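Local coordinates for protein purine nucleoside phosphorylase (Schistosoma mansoni, PDB 6BIF) that probably catalyses the reversible phosphorolysis of purine nucleosides such as inosine and guanosine, releasing the free base and ribose 1-phosphate, at residues Ser35-Leu40 with Thr116-Gly121; Gln84-Met89 with Met221-Glu226; Val193-Gly198 with Asp217-Ser222; Val240-Asn245 with Leu263-Lys268. All coordinates share one frame; numbering follows the deposited sequence.

Contact 1 of 4, residues Ser35-Leu40 with Thr116-Gly121. With DSJ (1-(4-amino-2-hydroxyphenyl)ethan-1-one), chain J; DMS (dimethyl sulfoxide), chain D.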
# COMPACT_ATOMS: atom_id res chain seq x y z
N SER A 35 2.00 -2.49 -24.43
CA SER A 35 3.18 -1.92 -25.08
C SER A 35 3.63 -2.78 -26.25
O SER A 35 3.94 -3.97 -26.07
CB SER A 35 4.31 -1.76 -24.08
OG SER A 35 4.05 -0.66 -23.22
N GLY A 36 3.70 -2.18 -27.44
CA GLY A 36 4.12 -2.89 -28.63
C GLY A 36 3.06 -3.80 -29.20
O GLY A 36 3.36 -4.55 -30.13
N LEU A 37 1.85 -3.77 -28.65
CA LEU A 37 0.76 -4.65 -29.07
C LEU A 37 -0.39 -3.85 -29.68
O LEU A 37 -1.54 -4.29 -29.64
CB LEU A 37 0.27 -5.48 -27.89
CG LEU A 37 1.35 -6.26 -27.13
CD1 LEU A 37 0.69 -6.92 -25.88
CD2 LEU A 37 2.05 -7.30 -28.02
N GLY A 38 -0.09 -2.71 -30.29
CA GLY A 38 -1.11 -1.84 -30.83
C GLY A 38 -1.30 -1.85 -32.34
O GLY A 38 -2.03 -1.00 -32.85
N LYS A 39 -0.72 -2.81 -33.06
CA LYS A 39 -0.79 -2.76 -34.53
C LYS A 39 -2.25 -2.76 -35.03
O LYS A 39 -2.56 -2.13 -36.05
CB LYS A 39 -0.02 -3.94 -35.13
N LEU A 40 -3.14 -3.46 -34.32
CA LEU A 40 -4.55 -3.52 -34.73
C LEU A 40 -5.17 -2.13 -34.86
O LEU A 40 -5.98 -1.88 -35.76
CB LEU A 40 -5.36 -4.35 -33.74
CG LEU A 40 -6.87 -4.56 -34.01
CD1 LEU A 40 -7.13 -5.20 -35.35
CD2 LEU A 40 -7.47 -5.44 -32.91
N THR A 116 -5.07 -6.00 -23.33
CA THR A 116 -3.84 -6.79 -23.34
C THR A 116 -2.74 -6.07 -22.56
O THR A 116 -2.77 -4.84 -22.38
CB THR A 116 -3.33 -7.10 -24.79
OG1 THR A 116 -3.01 -5.87 -25.48
CG2 THR A 116 -4.39 -7.88 -25.58
N ASN A 117 -1.78 -6.87 -22.06
CA ASN A 117 -0.58 -6.37 -21.40
C ASN A 117 0.55 -7.39 -21.57
O ASN A 117 0.32 -8.52 -21.99
CB ASN A 117 -0.83 -6.12 -19.89
CG ASN A 117 -1.19 -7.39 -19.11
OD1 ASN A 117 -0.41 -8.33 -19.02
ND2 ASN A 117 -2.37 -7.39 -18.50
N LEU A 118 1.79 -6.96 -21.25
CA LEU A 118 2.90 -7.87 -20.99
C LEU A 118 3.11 -8.02 -19.48
O LEU A 118 2.87 -7.09 -18.71
CB LEU A 118 4.19 -7.40 -21.66
CG LEU A 118 4.17 -7.68 -23.18
CD1 LEU A 118 3.95 -6.43 -23.95
CD2 LEU A 118 5.39 -8.45 -23.65
N ALA A 119 3.56 -9.21 -19.06
CA ALA A 119 3.67 -9.50 -17.62
C ALA A 119 4.75 -10.55 -17.36
O ALA A 119 5.21 -11.25 -18.28
CB ALA A 119 2.34 -9.98 -17.06
N GLY A 120 5.14 -10.66 -16.09
CA GLY A 120 6.08 -11.70 -15.68
C GLY A 120 5.36 -12.96 -15.23
O GLY A 120 4.33 -12.89 -14.54
N GLY A 121 5.91 -14.11 -15.64
CA GLY A 121 5.38 -15.40 -15.21
C GLY A 121 5.88 -15.82 -13.83
O GLY A 121 7.09 -15.75 -13.54
C7 DSJ J . 6.16 -6.47 -15.60
C4 DSJ J . 7.51 -8.06 -17.47
C5 DSJ J . 7.63 -8.30 -16.16
C6 DSJ J . 6.89 -7.45 -15.17
C3 DSJ J . 6.64 -6.93 -17.95
C2 DSJ J . 5.99 -6.17 -17.06
C1 DSJ J . 5.12 -5.00 -17.46
O DSJ J . 4.59 -4.31 -16.63
C DSJ J . 4.92 -4.68 -18.94
O1 DSJ J . 5.47 -5.68 -14.70
N DSJ J . 8.43 -9.35 -15.65
S DMS D . 1.70 -2.73 -20.52
O DMS D . 2.03 -3.81 -21.47
C1 DMS D . 1.07 -1.22 -21.34
C2 DMS D . 0.93 -3.20 -18.97
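Leu37 and Leu118 meet methyl to methyl where the loop 35-40 passes by strand 116-121, with Leu37 CD1 3.8 Å from Leu118 CD1. The two side chains run at a slant to each other. Leu37 has CG opposite its carbonyl carbon (chi1 -53°) and an extended second torsion, which carries CD1 to the strand; there the same methyl also lies 3.9 Å from Thr116 OG1. Leu118 uses the same first torsion, but its chi2 of 105° is off the usual staggered values and swings CD1 to the loop backbone, 3.2 Å from Ser35 O. Thr116 OG1 meets only carbon from Leu37, and its polar partners are Gly34 N and the hydroxyl of the modified residue CME at position 33. Helix 259-283 packs on the same group, with Ala266 and Leu273 touching Leu37 and Val262 touching Leu118.

The polar link between the segments runs through dimethyl sulfoxide. Its O accepts from Ser35 N at 3.2 Å and from Leu118 N, also at 3.2 Å, both nearly straight, while its C2 methyl rests 3.5 Å from Asn117 CB. Two converging backbone N-H groups beside an apolar leucine pair make a small acceptor-binding niche. The solvent molecule probably comes from the crystallisation liquor, and its position is consistent with part of the substrate pocket, since Leu118 O also lies against the bound ketone.

Contact 2 of 4, residues Gln84-Met89 with Met221-Glu226. With DSJ (1-(4-amino-2-hydroxyphenyl)ethan-1-one), chain J.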
# COMPACT_ATOMS: atom_id res chain seq x y z
N GLN A 84 -5.07 4.56 -27.56
CA GLN A 84 -3.73 4.41 -28.13
C GLN A 84 -2.75 5.13 -27.21
O GLN A 84 -2.56 6.35 -27.31
CB GLN A 84 -3.70 4.95 -29.56
CG GLN A 84 -2.36 4.80 -30.30
CD GLN A 84 -2.46 5.22 -31.76
OE1 GLN A 84 -2.88 6.33 -32.07
NE2 GLN A 84 -2.07 4.31 -32.66
N GLY A 85 -2.09 4.36 -26.33
CA GLY A 85 -1.32 4.92 -25.24
C GLY A 85 -2.08 4.85 -23.92
O GLY A 85 -2.82 5.79 -23.59
N ARG A 86 -1.95 3.76 -23.17
CA ARG A 86 -2.71 3.69 -21.93
C ARG A 86 -2.00 4.47 -20.82
O ARG A 86 -0.80 4.74 -20.87
CB ARG A 86 -2.99 2.24 -21.45
CG ARG A 86 -1.83 1.28 -21.36
CD ARG A 86 -1.80 0.45 -20.04
NE ARG A 86 -2.89 -0.51 -19.78
CZ ARG A 86 -2.94 -1.77 -20.19
NH1 ARG A 86 -3.97 -2.52 -19.83
NH2 ARG A 86 -2.00 -2.29 -20.98
N LEU A 87 -2.79 4.82 -19.80
CA LEU A 87 -2.28 5.51 -18.62
C LEU A 87 -1.93 4.50 -17.53
O LEU A 87 -2.74 3.63 -17.20
CB LEU A 87 -3.33 6.49 -18.08
CG LEU A 87 -3.41 7.84 -18.82
CD1 LEU A 87 -3.94 7.64 -20.20
CD2 LEU A 87 -4.29 8.83 -18.05
N HIS A 88 -0.73 4.62 -16.97
CA HIS A 88 -0.23 3.73 -15.92
C HIS A 88 -0.09 4.46 -14.59
O HIS A 88 0.47 5.56 -14.54
CB HIS A 88 1.17 3.20 -16.27
CG HIS A 88 1.23 2.35 -17.50
ND1 HIS A 88 1.37 2.88 -18.76
CD2 HIS A 88 1.24 1.01 -17.65
CE1 HIS A 88 1.43 1.90 -19.64
NE2 HIS A 88 1.36 0.75 -18.99
N MET A 89 -0.52 3.81 -13.49
CA MET A 89 -0.51 4.51 -12.20
C MET A 89 0.91 4.79 -11.68
O MET A 89 1.08 5.73 -10.87
CB MET A 89 -1.36 3.77 -11.16
CG MET A 89 -2.83 3.71 -11.64
SD MET A 89 -4.16 3.52 -10.45
CE MET A 89 -4.06 5.13 -9.62
N MET A 221 2.01 -4.36 -14.00
CA MET A 221 1.87 -3.00 -13.46
C MET A 221 0.68 -2.24 -14.06
O MET A 221 0.66 -1.00 -14.01
CB MET A 221 3.15 -2.20 -13.69
CG MET A 221 4.43 -2.78 -13.10
SD MET A 221 5.87 -1.85 -13.68
CE MET A 221 7.21 -2.94 -13.17
N SER A 222 -0.30 -2.94 -14.63
CA SER A 222 -1.45 -2.29 -15.26
C SER A 222 -2.72 -3.12 -15.04
O SER A 222 -2.77 -4.01 -14.19
CB SER A 222 -1.20 -2.11 -16.77
OG SER A 222 -1.27 -3.36 -17.46
N THR A 223 -3.76 -2.77 -15.79
CA THR A 223 -4.94 -3.60 -16.07
C THR A 223 -5.96 -3.62 -14.91
O THR A 223 -7.14 -3.31 -15.14
CB THR A 223 -4.48 -5.00 -16.48
OG1 THR A 223 -3.66 -4.91 -17.68
CG2 THR A 223 -5.69 -5.91 -16.78
N VAL A 224 -5.54 -3.94 -13.67
CA VAL A 224 -6.50 -4.02 -12.55
C VAL A 224 -7.24 -2.70 -12.34
O VAL A 224 -8.47 -2.74 -12.15
CB VAL A 224 -5.79 -4.54 -11.28
CG1 VAL A 224 -6.63 -4.37 -10.01
CG2 VAL A 224 -5.42 -6.02 -11.46
N PRO A 225 -6.60 -1.52 -12.41
CA PRO A 225 -7.38 -0.26 -12.27
C PRO A 225 -8.48 -0.13 -13.31
O PRO A 225 -9.63 0.15 -12.95
CB PRO A 225 -6.30 0.83 -12.43
CG PRO A 225 -5.01 0.16 -11.96
CD PRO A 225 -5.14 -1.25 -12.53
N GLU A 226 -8.17 -0.37 -14.60
CA GLU A 226 -9.21 -0.26 -15.64
C GLU A 226 -10.31 -1.30 -15.46
O GLU A 226 -11.50 -1.00 -15.71
CB GLU A 226 -8.59 -0.42 -17.04
CG GLU A 226 -7.46 0.46 -17.41
CD GLU A 226 -6.11 -0.17 -17.07
OE1 GLU A 226 -5.72 0.02 -15.94
OE2 GLU A 226 -5.48 -0.88 -17.90
C7 DSJ J . 6.16 -6.47 -15.60
C4 DSJ J . 7.51 -8.06 -17.47
C5 DSJ J . 7.63 -8.30 -16.16
C6 DSJ J . 6.89 -7.45 -15.17
C3 DSJ J . 6.64 -6.93 -17.95
C2 DSJ J . 5.99 -6.17 -17.06
C1 DSJ J . 5.12 -5.00 -17.46
O DSJ J . 4.59 -4.31 -16.63
C DSJ J . 4.92 -4.68 -18.94
O1 DSJ J . 5.47 -5.68 -14.70
N DSJ J . 8.43 -9.35 -15.65
O HOH W 1 -3.24 0.82 -16.00
O HOH W 2 -1.61 1.12 -13.75
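Arg86 reaches across to Glu226, Thr223 and Ser222 and carries the polar half of this contact. Its CG sits between the backbone N and the carbonyl carbon (chi1 51°), and further bends at chi2 and chi3 bring the guanidinium to Glu226. From CB and CG the chain comes to CD, 4.2 Å from Ser222 CB. NE, 3.8 Å from that same Ser222 CB, donates to Glu226 OE2 at 3.2 Å, approaching from above the carboxylate plane. Past CZ, NH1 gives the shorter arm of the salt bridge, 2.9 Å to the same Glu226 OE2 and nearly along its C-O axis. NH2 bonds instead to Thr116 O. Both bonds to Glu226 therefore converge on one oxygen, which lies in the guanidinium plane while the carboxylate is turned 75° from it. Glu226 OE1 takes a water at 2.6 Å that also donates to Leu87 O, so the second oxygen is tied to the loop as well.

A second water joins Met89 N to Met221 O. Beyond it the contact is apolar: Met89 SD slides past Pro225 CG at 3.8 Å, the two side chains running in opposite directions. His88 brings CD2 to 4.1 Å from Ser222 CB.

The loop, leaving strand 78-84 and leading to helix 95-108, is thus bound to the N-terminal end of helix 224-232, next to Met221, which touches the ligand. Ile98 of helix 95-108 touches both Met89 and Pro225, strand 112-121 backs Arg86 through Ile115, and Leu145 of a neighbouring subunit packs on Met89.

Contact 3 of 4, residues Val193-Gly198 with Asp217-Ser222; sequences VYAFNG and DVVGMS. With DSJ (1-(4-amino-2-hydroxyphenyl)ethan-1-one), chain J.
Backbone hydrogen bonds pair Tyr194-Phe196 with Val218-Gly220 as parallel strands: Ala195 N donates to Val218 O at 2.9 Å, almost straight at 176°, and Gly220 N to Ala195 O. Flanking bonds extend the pairing: Val193 O accepts from both Asp217 N and Val218 N, and Asn197 N donates to Gly220 O.

Side chains add two polar bonds. Asp217 OD2 receives Val193 N at 2.9 Å through its anti lone pair. Tyr194, its CG opposite the backbone N (chi1 180°), sends its ring out over strand 218-220, and OH accepts from Ser222 N at 3.1 Å; a water stands 2.7 Å from that OH, at the ring edge. Gly220, without a side chain, lets the hydroxyl come close to its backbone.

Apolar contacts fall on both faces. Tyr194 CD1 meets Val218 CG2 at 3.6 Å, roughly at right angles, and across the sheet Val219 CG2 lies 3.9 Å from Asn197 CB.

The C-terminal end of the pairing borders the ligand site, Gly220 CA and Met221 CG lying against the ligand hydroxyl. Strands 189-196 and 218-220 form a beta-alpha-beta unit with helix 205-213; strand 131-139 pairs with the other edge of strand 189-196, and Val224 of helix 224-232 packs on Tyr194 and Phe196.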
# COMPACT_ATOMS: atom_id res chain seq x y z
N VAL A 193 -4.27 -16.15 -12.45
CA VAL A 193 -4.54 -15.02 -11.55
C VAL A 193 -3.44 -13.97 -11.71
O VAL A 193 -2.24 -14.28 -11.61
CB VAL A 193 -4.62 -15.50 -10.09
CG1 VAL A 193 -4.68 -14.32 -9.09
CG2 VAL A 193 -5.83 -16.47 -9.89
N TYR A 194 -3.83 -12.70 -11.93
CA TYR A 194 -2.91 -11.59 -12.18
C TYR A 194 -2.69 -10.81 -10.87
O TYR A 194 -3.65 -10.31 -10.27
CB TYR A 194 -3.47 -10.67 -13.26
CG TYR A 194 -2.67 -9.43 -13.68
CD1 TYR A 194 -1.92 -9.42 -14.86
CD2 TYR A 194 -2.69 -8.24 -12.93
CE1 TYR A 194 -1.21 -8.29 -15.29
CE2 TYR A 194 -1.97 -7.09 -13.36
CZ TYR A 194 -1.24 -7.12 -14.53
OH TYR A 194 -0.54 -5.99 -14.95
N ALA A 195 -1.43 -10.70 -10.44
CA ALA A 195 -1.06 -9.81 -9.33
C ALA A 195 -0.67 -8.42 -9.84
O ALA A 195 0.20 -8.30 -10.72
CB ALA A 195 0.11 -10.38 -8.53
N PHE A 196 -1.25 -7.37 -9.23
CA PHE A 196 -0.94 -5.97 -9.56
C PHE A 196 0.18 -5.46 -8.63
O PHE A 196 -0.05 -5.28 -7.42
CB PHE A 196 -2.22 -5.13 -9.44
CG PHE A 196 -2.07 -3.62 -9.76
CD1 PHE A 196 -1.05 -3.11 -10.55
CD2 PHE A 196 -3.01 -2.71 -9.23
CE1 PHE A 196 -0.95 -1.75 -10.81
CE2 PHE A 196 -2.93 -1.34 -9.51
CZ PHE A 196 -1.89 -0.86 -10.30
N ASN A 197 1.38 -5.26 -9.20
CA ASN A 197 2.51 -4.56 -8.59
C ASN A 197 2.48 -3.10 -9.06
O ASN A 197 2.59 -2.84 -10.26
CB ASN A 197 3.83 -5.22 -9.03
CG ASN A 197 5.07 -4.38 -8.75
OD1 ASN A 197 5.15 -3.58 -7.80
ND2 ASN A 197 6.07 -4.56 -9.62
N GLY A 198 2.32 -2.15 -8.14
CA GLY A 198 2.25 -0.76 -8.57
C GLY A 198 3.42 -0.32 -9.43
O GLY A 198 3.26 0.50 -10.34
N ASP A 217 -0.25 -16.25 -10.42
CA ASP A 217 0.26 -16.89 -11.63
C ASP A 217 1.12 -15.97 -12.49
O ASP A 217 2.08 -16.44 -13.11
CB ASP A 217 -0.91 -17.42 -12.45
CG ASP A 217 -1.65 -18.56 -11.74
OD1 ASP A 217 -0.98 -19.56 -11.40
OD2 ASP A 217 -2.87 -18.45 -11.50
N VAL A 218 0.78 -14.67 -12.55
CA VAL A 218 1.49 -13.66 -13.35
C VAL A 218 1.51 -12.37 -12.53
O VAL A 218 0.70 -12.19 -11.64
CB VAL A 218 0.87 -13.39 -14.75
CG1 VAL A 218 0.66 -14.71 -15.56
CG2 VAL A 218 -0.45 -12.71 -14.66
N VAL A 219 2.44 -11.47 -12.85
CA VAL A 219 2.55 -10.17 -12.17
C VAL A 219 2.81 -9.06 -13.19
O VAL A 219 3.61 -9.22 -14.12
CB VAL A 219 3.65 -10.19 -11.09
CG1 VAL A 219 5.02 -10.54 -11.69
CG2 VAL A 219 3.70 -8.85 -10.37
N GLY A 220 2.12 -7.92 -13.03
CA GLY A 220 2.34 -6.76 -13.89
C GLY A 220 1.90 -5.47 -13.24
O GLY A 220 1.45 -5.46 -12.08
N MET A 221 2.01 -4.36 -14.00
CA MET A 221 1.87 -3.00 -13.46
C MET A 221 0.68 -2.24 -14.06
O MET A 221 0.66 -1.00 -14.01
CB MET A 221 3.15 -2.20 -13.69
CG MET A 221 4.43 -2.78 -13.10
SD MET A 221 5.87 -1.85 -13.68
CE MET A 221 7.21 -2.94 -13.17
N SER A 222 -0.30 -2.94 -14.63
CA SER A 222 -1.45 -2.29 -15.26
C SER A 222 -2.72 -3.12 -15.04
O SER A 222 -2.77 -4.01 -14.19
CB SER A 222 -1.20 -2.11 -16.77
OG SER A 222 -1.27 -3.36 -17.46
C7 DSJ J . 6.16 -6.47 -15.60
C4 DSJ J . 7.51 -8.06 -17.47
C5 DSJ J . 7.63 -8.30 -16.16
C6 DSJ J . 6.89 -7.45 -15.17
C3 DSJ J . 6.64 -6.93 -17.95
C2 DSJ J . 5.99 -6.17 -17.06
C1 DSJ J . 5.12 -5.00 -17.46
O DSJ J . 4.59 -4.31 -16.63
C DSJ J . 4.92 -4.68 -18.94
O1 DSJ J . 5.47 -5.68 -14.70
N DSJ J . 8.43 -9.35 -15.65
O HOH W 3 1.20 -5.69 -17.04
O HOH W 4 1.19 1.18 -12.09

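Contact 4 of 4, residues Val240-Asn245 with Leu263-Lys268. With DSJ (1-(4-amino-2-hydroxyphenyl)ethan-1-one), chain J.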
# COMPACT_ATOMS: atom_id res chain seq x y z
N VAL A 240 -5.91 -10.29 -21.34
CA VAL A 240 -4.94 -11.32 -21.75
C VAL A 240 -3.53 -10.79 -21.51
O VAL A 240 -3.18 -9.69 -21.98
CB VAL A 240 -5.14 -11.74 -23.22
CG1 VAL A 240 -4.13 -12.87 -23.64
CG2 VAL A 240 -6.58 -12.24 -23.48
N SER A 241 -2.70 -11.58 -20.81
CA SER A 241 -1.29 -11.27 -20.59
C SER A 241 -0.40 -12.05 -21.55
O SER A 241 -0.60 -13.25 -21.77
CB SER A 241 -0.85 -11.61 -19.15
OG SER A 241 -1.36 -10.71 -18.19
N LEU A 242 0.60 -11.37 -22.11
CA LEU A 242 1.67 -12.00 -22.89
C LEU A 242 2.90 -12.08 -21.98
O LEU A 242 3.34 -11.06 -21.44
CB LEU A 242 1.96 -11.21 -24.16
CG LEU A 242 3.21 -11.58 -24.99
CD1 LEU A 242 3.20 -13.04 -25.50
CD2 LEU A 242 3.38 -10.62 -26.19
N ILE A 243 3.40 -13.29 -21.76
CA ILE A 243 4.47 -13.53 -20.78
C ILE A 243 5.83 -13.15 -21.37
O ILE A 243 6.27 -13.73 -22.36
CB ILE A 243 4.45 -14.99 -20.32
CG1 ILE A 243 3.06 -15.36 -19.74
CG2 ILE A 243 5.56 -15.27 -19.35
CD1 ILE A 243 2.65 -14.50 -18.56
N ALA A 244 6.54 -12.22 -20.71
CA ALA A 244 7.86 -11.80 -21.18
C ALA A 244 8.99 -12.74 -20.72
O ALA A 244 9.99 -12.90 -21.44
CB ALA A 244 8.12 -10.37 -20.71
N ASN A 245 8.82 -13.38 -19.56
CA ASN A 245 9.89 -14.10 -18.86
C ASN A 245 9.23 -14.87 -17.74
O ASN A 245 8.10 -14.55 -17.36
CB ASN A 245 10.93 -13.13 -18.30
CG ASN A 245 10.36 -12.26 -17.16
OD1 ASN A 245 9.46 -11.44 -17.36
ND2 ASN A 245 10.87 -12.48 -15.95
N LEU A 263 9.95 -5.61 -24.99
CA LEU A 263 9.50 -5.18 -26.31
C LEU A 263 9.89 -6.18 -27.39
O LEU A 263 9.15 -6.34 -28.38
CB LEU A 263 10.06 -3.79 -26.64
CG LEU A 263 9.46 -2.58 -25.89
CD1 LEU A 263 9.99 -1.26 -26.45
CD2 LEU A 263 7.92 -2.56 -25.96
N ALA A 264 11.00 -6.91 -27.22
CA ALA A 264 11.34 -7.95 -28.20
C ALA A 264 10.34 -9.10 -28.18
O ALA A 264 10.02 -9.65 -29.25
CB ALA A 264 12.76 -8.46 -27.96
N VAL A 265 9.82 -9.48 -27.01
CA VAL A 265 8.78 -10.52 -26.95
C VAL A 265 7.49 -10.00 -27.58
O VAL A 265 6.80 -10.73 -28.32
CB VAL A 265 8.56 -10.96 -25.49
CG1 VAL A 265 7.41 -11.95 -25.40
CG2 VAL A 265 9.85 -11.59 -24.94
N ALA A 266 7.17 -8.73 -27.34
CA ALA A 266 5.99 -8.12 -27.97
C ALA A 266 6.08 -8.18 -29.49
O ALA A 266 5.12 -8.54 -30.17
CB ALA A 266 5.84 -6.67 -27.50
N GLU A 267 7.24 -7.82 -30.05
CA GLU A 267 7.36 -7.87 -31.51
C GLU A 267 7.25 -9.31 -32.03
O GLU A 267 6.71 -9.55 -33.13
CB GLU A 267 8.67 -7.22 -31.94
CG GLU A 267 8.69 -6.84 -33.40
CD GLU A 267 9.37 -7.87 -34.25
OE1 GLU A 267 10.43 -8.37 -33.81
OE2 GLU A 267 8.87 -8.19 -35.35
N LYS A 268 7.74 -10.28 -31.26
CA LYS A 268 7.72 -11.67 -31.71
C LYS A 268 6.29 -12.20 -31.81
O LYS A 268 6.01 -13.03 -32.69
CB LYS A 268 8.55 -12.53 -30.75
CG LYS A 268 9.00 -13.87 -31.32
CD LYS A 268 9.76 -14.72 -30.30
CE LYS A 268 8.87 -15.82 -29.71
NZ LYS A 268 9.64 -16.91 -29.03
C7 DSJ J . 6.16 -6.47 -15.60
C4 DSJ J . 7.51 -8.06 -17.47
C5 DSJ J . 7.63 -8.30 -16.16
C6 DSJ J . 6.89 -7.45 -15.17
C3 DSJ J . 6.64 -6.93 -17.95
C2 DSJ J . 5.99 -6.17 -17.06
C1 DSJ J . 5.12 -5.00 -17.46
O DSJ J . 4.59 -4.31 -16.63
C DSJ J . 4.92 -4.68 -18.94
O1 DSJ J . 5.47 -5.68 -14.70
N DSJ J . 8.43 -9.35 -15.65
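Val265 projects from helix 263-268 onto the backbone of strand 240-245, and the close packing gathers around it, with the two axes 8.4 Å apart at closest approach. Its two methyls divide the strand between them: CG1, opposite the backbone N (chi1 175°), lies 3.7 Å from Ile243 O, and CG2 lies 3.7 Å from Ala244 O. Leu242 fills in alongside. Its own CG is likewise opposite the backbone N (chi1 170°), which carries CD2 to the helix backbone, 4.0 Å from Ala266 CA and equally close to Val265 O, while CG stays 4.2 Å from Val265 CG1. Leu37 and Leu118 continue this apolar patch, both touching Leu242 and Ala266.

The solvent-exposed residues of the helix are quite different. Leu263, Ala264, Glu267 and Lys268 make no contact with the strand, although the CB of Lys268 is directed at it. On the strand, Ala244 CB lies 4.0 Å from ring atom C4 of the ligand.

The helix thus grips the strand by van der Waals contact alone, with no polar bond between the two segments. Toward the end of 240-245, Asn245 OD1 accepts from the ligand amine N at 2.9 Å. Asp250 and Ser247 hold Asn245 ND2, which fixes the amide with its oxygen toward the ligand, consistent with recognition of an N-H on a purine base.

The bound aminophenyl ketone touches all four contacts: strand 116-121 of contact 1 and Gly220 and Met221 of contact 3 line it, Met221 is shared with contact 2, and Asn245 of contact 4 holds its amine, with Glu203 as a further polar partner. Contacts 1 and 4, with centres about 6 Å apart, share neighbouring parallel strands, which the hydrogen bond between Asn117 OD1 and Ser241 OG, 2.7 Å, also links. On its other edge strand 112-121 meets contact 3, Gly120 N lying 2.9 Å from Val219 O. Asn117 also reaches contact 2, with ND2 2.9 Å from Thr223 OG1. Contacts 2 and 4 do not touch, their nearest atoms about 6 Å apart.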